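Local coordinates for adhesin YadA (Yersinia enterocolitica, PDB 1P9H), which binds collagen as a trimeric outer-membrane adhesin of the bacterial surface, promoting attachment to and invasion of eukaryotic cells, at residues G96-T101 with Q109-A114; Y102-T107 with I115-S120. One frame throughout, in Å; residues are numbered along the deposited sequence. Where two conformers were deposited one is given.

Contact 1 (G96-T101 with Q109-A114); sequences GDSAVT and QKDGVA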
ATOM      1  N   GLY A  96     -14.136   6.918  -7.797  1.00 14.07           N
ATOM      2  CA  GLY A  96     -14.854   7.817  -6.919  1.00 14.13           C
ATOM      3  C   GLY A  96     -13.922   8.873  -6.373  1.00 15.47           C
ATOM      4  O   GLY A  96     -12.708   8.766  -6.522  1.00 14.40           O
ATOM      5  N   ASP A  97     -14.485   9.899  -5.745  1.00 14.59           N
ATOM      6  CA  ASP A  97     -13.666  10.959  -5.183  1.00 14.46           C
ATOM      7  C   ASP A  97     -12.634  10.401  -4.211  1.00 13.39           C
ATOM      8  O   ASP A  97     -12.921   9.480  -3.443  1.00 12.73           O
ATOM      9  CB  ASP A  97     -14.533  11.984  -4.447  1.00 15.85           C
ATOM     10  CG  ASP A  97     -15.469  12.736  -5.370  1.00 19.63           C
ATOM     11  OD1 ASP A  97     -15.254  12.714  -6.602  1.00 18.06           O
ATOM     12  OD2 ASP A  97     -16.419  13.367  -4.855  1.00 22.51           O
ATOM     13  N   SER A  98     -11.428  10.960  -4.270  1.00 12.70           N
ATOM     14  CA  SER A  98     -10.331  10.588  -3.383  1.00 12.19           C
ATOM     15  C   SER A  98      -9.820   9.151  -3.454  1.00 11.56           C
ATOM     16  O   SER A  98      -8.896   8.793  -2.732  1.00 11.21           O
ATOM     17  CB  SER A  98     -10.713  10.902  -1.937  1.00 13.57           C
ATOM     18  OG  SER A  98     -11.091  12.263  -1.803  1.00 17.07           O
ATOM     19  N   ALA A  99     -10.407   8.331  -4.316  1.00 10.07           N
ATOM     20  CA  ALA A  99      -9.973   6.944  -4.436  1.00  9.97           C
ATOM     21  C   ALA A  99      -8.548   6.863  -4.969  1.00 10.72           C
ATOM     22  O   ALA A  99      -8.122   7.710  -5.754  1.00 10.48           O
ATOM     23  CB  ALA A  99     -10.916   6.180  -5.365  1.00 11.53           C
ATOM     24  N   VAL A 100      -7.805   5.857  -4.518  1.00  8.35           N
ATOM     25  CA  VAL A 100      -6.447   5.663  -5.003  1.00  9.16           C
ATOM     26  C   VAL A 100      -6.286   4.218  -5.442  1.00  8.86           C
ATOM     27  O   VAL A 100      -6.709   3.287  -4.751  1.00  9.40           O
ATOM     28  CB  VAL A 100      -5.368   5.998  -3.936  1.00 11.38           C
ATOM     29  CG1 VAL A 100      -5.579   7.408  -3.410  1.00 12.66           C
ATOM     30  CG2 VAL A 100      -5.396   4.987  -2.804  1.00 13.81           C
ATOM     31  N   THR A 101      -5.699   4.035  -6.619  0.50  8.80           N
ATOM     32  CA  THR A 101      -5.463   2.705  -7.168  0.50  8.62           C
ATOM     33  C   THR A 101      -4.056   2.646  -7.735  0.50  9.11           C
ATOM     34  O   THR A 101      -3.586   3.605  -8.348  0.50  8.72           O
ATOM     35  CB  THR A 101      -6.461   2.357  -8.299  0.50  9.36           C
ATOM     36  OG1 THR A 101      -6.438   3.385  -9.296  0.50  6.10           O
ATOM     37  CG2 THR A 101      -7.865   2.213  -7.749  0.50  9.25           C
ATOM     38  N   GLN A 109     -13.387   2.217  -5.378  0.50 11.96           N
ATOM     39  CA  GLN A 109     -14.534   3.110  -5.310  0.50 11.55           C
ATOM     40  C   GLN A 109     -14.164   4.293  -4.425  0.50 12.65           C
ATOM     41  O   GLN A 109     -13.052   4.357  -3.900  0.50 11.98           O
ATOM     42  CB  GLN A 109     -15.745   2.383  -4.721  0.50 10.76           C
ATOM     43  CG  GLN A 109     -16.306   1.288  -5.610  0.50 13.13           C
ATOM     44  CD  GLN A 109     -16.703   1.806  -6.976  0.50 11.72           C
ATOM     45  OE1 GLN A 109     -17.380   2.826  -7.092  0.50 14.19           O
ATOM     46  NE2 GLN A 109     -16.287   1.100  -8.022  0.50 16.36           N
ATOM     47  N   LYS A 110     -15.098   5.222  -4.258  1.00 12.75           N
ATOM     48  CA  LYS A 110     -14.862   6.408  -3.439  1.00 13.55           C
ATOM     49  C   LYS A 110     -14.148   6.156  -2.112  1.00 12.33           C
ATOM     50  O   LYS A 110     -14.499   5.242  -1.365  1.00 11.68           O
ATOM     51  CB  LYS A 110     -16.187   7.125  -3.165  1.00 15.28           C
ATOM     52  CG  LYS A 110     -16.045   8.358  -2.285  1.00 16.93           C
ATOM     53  CD  LYS A 110     -17.375   9.079  -2.109  1.00 21.17           C
ATOM     54  CE  LYS A 110     -17.222  10.281  -1.192  1.00 23.69           C
ATOM     55  NZ  LYS A 110     -18.488  11.055  -1.068  1.00 30.15           N
ATOM     56  N   ASP A 111     -13.144   6.986  -1.833  1.00 12.73           N
ATOM     57  CA  ASP A 111     -12.359   6.919  -0.601  1.00 12.18           C
ATOM     58  C   ASP A 111     -11.679   5.580  -0.346  1.00 11.85           C
ATOM     59  O   ASP A 111     -11.261   5.294   0.776  1.00 11.66           O
ATOM     60  CB  ASP A 111     -13.229   7.273   0.610  1.00 13.46           C
ATOM     61  CG  ASP A 111     -13.779   8.686   0.543  1.00 16.08           C
ATOM     62  OD1 ASP A 111     -13.201   9.522  -0.184  1.00 16.16           O
ATOM     63  OD2 ASP A 111     -14.786   8.962   1.229  1.00 17.02           O
ATOM     64  N   GLY A 112     -11.551   4.769  -1.388  1.00 10.31           N
ATOM     65  CA  GLY A 112     -10.920   3.474  -1.223  1.00 10.02           C
ATOM     66  C   GLY A 112      -9.453   3.439  -1.603  1.00  9.88           C
ATOM     67  O   GLY A 112      -8.919   4.392  -2.168  1.00 10.33           O
ATOM     68  N   VAL A 113      -8.807   2.327  -1.273  1.00  8.39           N
ATOM     69  CA  VAL A 113      -7.398   2.102  -1.585  1.00  8.85           C
ATOM     70  C   VAL A 113      -7.262   0.702  -2.186  1.00  8.99           C
ATOM     71  O   VAL A 113      -7.662  -0.282  -1.563  1.00 10.91           O
ATOM     72  CB  VAL A 113      -6.511   2.167  -0.312  1.00 10.20           C
ATOM     73  CG1 VAL A 113      -5.082   1.733  -0.639  1.00 10.52           C
ATOM     74  CG2 VAL A 113      -6.521   3.574   0.267  1.00 11.42           C
ATOM     75  N   ALA A 114      -6.727   0.610  -3.400  1.00  8.85           N
ATOM     76  CA  ALA A 114      -6.521  -0.689  -4.042  1.00  9.65           C
ATOM     77  C   ALA A 114      -5.100  -0.714  -4.589  1.00 11.05           C
ATOM     78  O   ALA A 114      -4.780   0.007  -5.532  1.00 11.27           O
ATOM     79  CB  ALA A 114      -7.533  -0.905  -5.167  1.00  9.49           C
TER
HETATM   80  O   HOH W   1     -16.275  13.455  -1.942  1.00 40.97           O
HETATM   81  O   HOH W   2      -8.210   7.020  -0.745  1.00 12.91           O
HETATM   82  O   HOH W   3     -13.692  12.084  -0.655  1.00 21.27           O
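With CG1 of Val100 anti to the carbonyl carbon (chi1 -55°), CG2 falls between the backbone N and the carbonyl carbon; in Val113, CG1 is anti to the backbone N (chi1 172°), leaving CG2 beside it. This lays the two valines alongside each other, pointing the same way, with Val100 CG2 3.6 Å from Val113 CG2. Beneath them the strands run parallel. Val100 N donates to Gly112 O and Ala114 N to Val100 O, both at 3.0 Å. Two type II turns, Gly96 to Ala99 and Gln109 to Gly112, lie one over the other ahead of the strands and are joined by Asp111 N to Asp97 O (3.0 Å). Gly96 CA lies 3.7 Å from Lys110 N, a close backbone approach. The extended Lys110 chain passes Asp97 O with its CG and ends 4.9 Å from Asp97 OD2 at NZ, too far for a salt bridge; a water bridges the two, though its bond to the lysine is weak. Another water links Ser98 OG to Asp111 OD1. Asp97 OD1 is taken by Val83 N of the preceding coil. These are successive rungs of the left-handed parallel beta-roll: strand 100-102 lies between 86-88 and 113-115, and the valines pack on Gly103 and Gly116 of the second subunit.

Contact 2 (Y102-T107 with I115-S120); sequences YGAAST and IGARAS
Gly103 O is gripped twice by Ser106, through its backbone N at 3.2 Å and its hydroxyl OG at 2.7 Å, both arriving from the same face of the carbonyl plane. The hydroxyl gets there because OG sits between the serine's backbone N and carbonyl carbon (chi1 53°); it also bonds to Ser92 OG of the preceding coil. The opposing segment repeats the type II turn, Gly103 to Ser106 lying against Gly116 to Ala119, and Ser106 CB rests 3.4 Å from Gly116 O. Three backbone bonds lock the two turns in register. Gly116 N donates to Tyr102 O (2.7 Å), while Arg118 N to Ala104 O and Thr107 N to Ala119 O follow round the bend. Both turns start with a glycine, Gly103 and Gly116, at positive phi. A water ties Ala105 O and Thr107 OG1 to Ala119 O, and Lys93 NZ also bonds that threonine hydroxyl. At the other end, Ile115 CD1 reaches across to Tyr102 CB at 3.6 Å, whereas the tyrosine ring leads away into the trimer. There its OH bonds Thr101 O of the third subunit, the three Tyr102 rings meet edge-to-face, and Ile115 packs on its copies in both neighbouring subunits. The stacked turns thus connect the sheet containing strands 100-102 and 113-115, whose Tyr102 and Ile115 side chains face the other subunits, to the sheet containing 107-108 and 120-121.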
ATOM      1  N   TYR A 102      -3.385   1.520  -7.524  1.00  8.29           N
ATOM      2  CA  TYR A 102      -2.025   1.349  -8.017  1.00  8.45           C
ATOM      3  C   TYR A 102      -1.826  -0.073  -8.500  1.00 10.01           C
ATOM      4  O   TYR A 102      -1.855  -1.008  -7.703  1.00 10.76           O
ATOM      5  CB  TYR A 102      -1.045   1.655  -6.879  1.00  9.64           C
ATOM      6  CG  TYR A 102       0.394   1.805  -7.300  1.00  8.64           C
ATOM      7  CD1 TYR A 102       1.350   0.846  -6.953  1.00  9.87           C
ATOM      8  CD2 TYR A 102       0.811   2.926  -8.010  1.00 10.08           C
ATOM      9  CE1 TYR A 102       2.690   1.009  -7.306  1.00 10.24           C
ATOM     10  CE2 TYR A 102       2.144   3.099  -8.369  1.00 10.76           C
ATOM     11  CZ  TYR A 102       3.076   2.142  -8.013  1.00 10.24           C
ATOM     12  OH  TYR A 102       4.397   2.337  -8.343  1.00 10.20           O
ATOM     13  N   GLY A 103      -1.629  -0.230  -9.806  1.00  9.66           N
ATOM     14  CA  GLY A 103      -1.431  -1.554 -10.369  1.00 10.15           C
ATOM     15  C   GLY A 103      -2.319  -1.812 -11.571  1.00 10.42           C
ATOM     16  O   GLY A 103      -3.364  -1.180 -11.733  1.00 10.59           O
ATOM     17  N   ALA A 104      -1.896  -2.744 -12.417  1.00 10.11           N
ATOM     18  CA  ALA A 104      -2.657  -3.093 -13.607  1.00 11.21           C
ATOM     19  C   ALA A 104      -4.051  -3.597 -13.248  1.00 12.16           C
ATOM     20  O   ALA A 104      -4.204  -4.501 -12.425  1.00 12.11           O
ATOM     21  CB  ALA A 104      -1.910  -4.161 -14.408  1.00 10.09           C
ATOM     22  N   ALA A 105      -5.064  -3.002 -13.869  1.00 11.63           N
ATOM     23  CA  ALA A 105      -6.452  -3.397 -13.657  1.00 12.98           C
ATOM     24  C   ALA A 105      -6.921  -3.326 -12.208  1.00 13.60           C
ATOM     25  O   ALA A 105      -7.813  -4.075 -11.799  1.00 16.13           O
ATOM     26  CB  ALA A 105      -6.678  -4.806 -14.211  1.00 14.64           C
ATOM     27  N   SER A 106      -6.319  -2.433 -11.430  1.00 12.08           N
ATOM     28  CA  SER A 106      -6.719  -2.255 -10.040  1.00 11.68           C
ATOM     29  C   SER A 106      -7.932  -1.326 -10.056  1.00 11.76           C
ATOM     30  O   SER A 106      -8.038  -0.454 -10.919  1.00 13.48           O
ATOM     31  CB  SER A 106      -5.565  -1.656  -9.226  1.00 12.41           C
ATOM     32  OG  SER A 106      -5.060  -0.474  -9.823  1.00 12.30           O
ATOM     33  N   THR A 107      -8.848  -1.515  -9.109  1.00 10.65           N
ATOM     34  CA  THR A 107     -10.068  -0.715  -9.057  1.00  9.41           C
ATOM     35  C   THR A 107     -10.439  -0.302  -7.640  1.00 10.00           C
ATOM     36  O   THR A 107     -10.371  -1.106  -6.712  1.00 10.74           O
ATOM     37  CB  THR A 107     -11.257  -1.506  -9.647  1.00 12.47           C
ATOM     38  OG1 THR A 107     -10.919  -1.968 -10.959  1.00 14.14           O
ATOM     39  CG2 THR A 107     -12.500  -0.631  -9.728  1.00 13.69           C
ATOM     40  N   ILE A 115      -4.255  -1.544  -3.983  1.00  9.02           N
ATOM     41  CA  ILE A 115      -2.848  -1.649  -4.374  1.00  9.14           C
ATOM     42  C   ILE A 115      -2.514  -3.063  -4.837  1.00  9.77           C
ATOM     43  O   ILE A 115      -2.678  -4.025  -4.085  1.00 10.28           O
ATOM     44  CB  ILE A 115      -1.927  -1.298  -3.182  1.00 10.14           C
ATOM     45  CG1 ILE A 115      -2.355   0.033  -2.552  1.00 10.39           C
ATOM     46  CG2 ILE A 115      -0.479  -1.234  -3.643  1.00 11.26           C
ATOM     47  CD1 ILE A 115      -2.281   1.227  -3.492  1.00 13.85           C
ATOM     48  N   GLY A 116      -2.040  -3.181  -6.074  1.00  8.89           N
ATOM     49  CA  GLY A 116      -1.694  -4.480  -6.619  1.00  8.87           C
ATOM     50  C   GLY A 116      -2.490  -4.745  -7.879  1.00  9.57           C
ATOM     51  O   GLY A 116      -3.595  -4.224  -8.036  1.00 10.97           O
ATOM     52  N   ALA A 117      -1.936  -5.531  -8.795  1.00  9.36           N
ATOM     53  CA  ALA A 117      -2.660  -5.833 -10.020  1.00  9.51           C
ATOM     54  C   ALA A 117      -3.951  -6.559  -9.647  1.00 10.25           C
ATOM     55  O   ALA A 117      -3.950  -7.433  -8.776  1.00 10.05           O
ATOM     56  CB  ALA A 117      -1.806  -6.701 -10.941  1.00 10.76           C
ATOM     57  N   ARG A 118      -5.047  -6.173 -10.295  1.00 10.62           N
ATOM     58  CA  ARG A 118      -6.363  -6.763 -10.062  1.00 11.53           C
ATOM     59  C   ARG A 118      -6.943  -6.534  -8.668  1.00 10.76           C
ATOM     60  O   ARG A 118      -7.989  -7.096  -8.332  1.00 12.28           O
ATOM     61  CB  ARG A 118      -6.337  -8.265 -10.374  1.00 13.05           C
ATOM     62  CG  ARG A 118      -6.114  -8.572 -11.844  1.00 17.36           C
ATOM     63  CD  ARG A 118      -6.149 -10.068 -12.109  1.00 24.68           C
ATOM     64  NE  ARG A 118      -5.936 -10.383 -13.518  1.00 33.45           N
ATOM     65  CZ  ARG A 118      -5.857 -11.619 -14.001  1.00 37.87           C
ATOM     66  NH1 ARG A 118      -5.973 -12.659 -13.185  1.00 38.41           N
ATOM     67  NH2 ARG A 118      -5.664 -11.815 -15.298  1.00 40.08           N
ATOM     68  N   ALA A 119      -6.281  -5.720  -7.853  1.00 10.62           N
ATOM     69  CA  ALA A 119      -6.805  -5.431  -6.521  1.00 10.50           C
ATOM     70  C   ALA A 119      -8.085  -4.627  -6.722  1.00 11.43           C
ATOM     71  O   ALA A 119      -8.163  -3.791  -7.623  1.00 12.97           O
ATOM     72  CB  ALA A 119      -5.794  -4.622  -5.714  1.00 11.60           C
ATOM     73  N   SER A 120      -9.083  -4.885  -5.883  0.50  9.46           N
ATOM     74  CA  SER A 120     -10.367  -4.203  -5.986  0.50 10.28           C
ATOM     75  C   SER A 120     -10.957  -3.908  -4.618  0.50 10.21           C
ATOM     76  O   SER A 120     -10.921  -4.754  -3.723  0.50 10.54           O
ATOM     77  CB  SER A 120     -11.349  -5.069  -6.783  0.50 10.04           C
ATOM     78  OG  SER A 120     -12.657  -4.523  -6.763  0.50 10.64           O
TER
HETATM   79  O   HOH W   4      -9.967  -4.597 -10.253  1.00 28.36           O

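How the contacts relate
From the N terminus the chain passes 96-101, 102-107, 109-114 and 115-120, two successive coils of the YadA head, and the contacts cross because their segments alternate. Contact 1 closes a loop when 109-114 returns beside 96-101; contact 2 closes the next, overlapping one when 115-120 meets 102-107. Together they follow most of a coil: the turn entering strand 100-102, the strand itself, and the turn leading to strand 107-108, which completes it. They meet directly at Ala114 O and Tyr102 N (2.9 Å, probably hydrogen-bonded), which continues the ladder, and inside the coil Thr101 packs against Ser106 and Thr107.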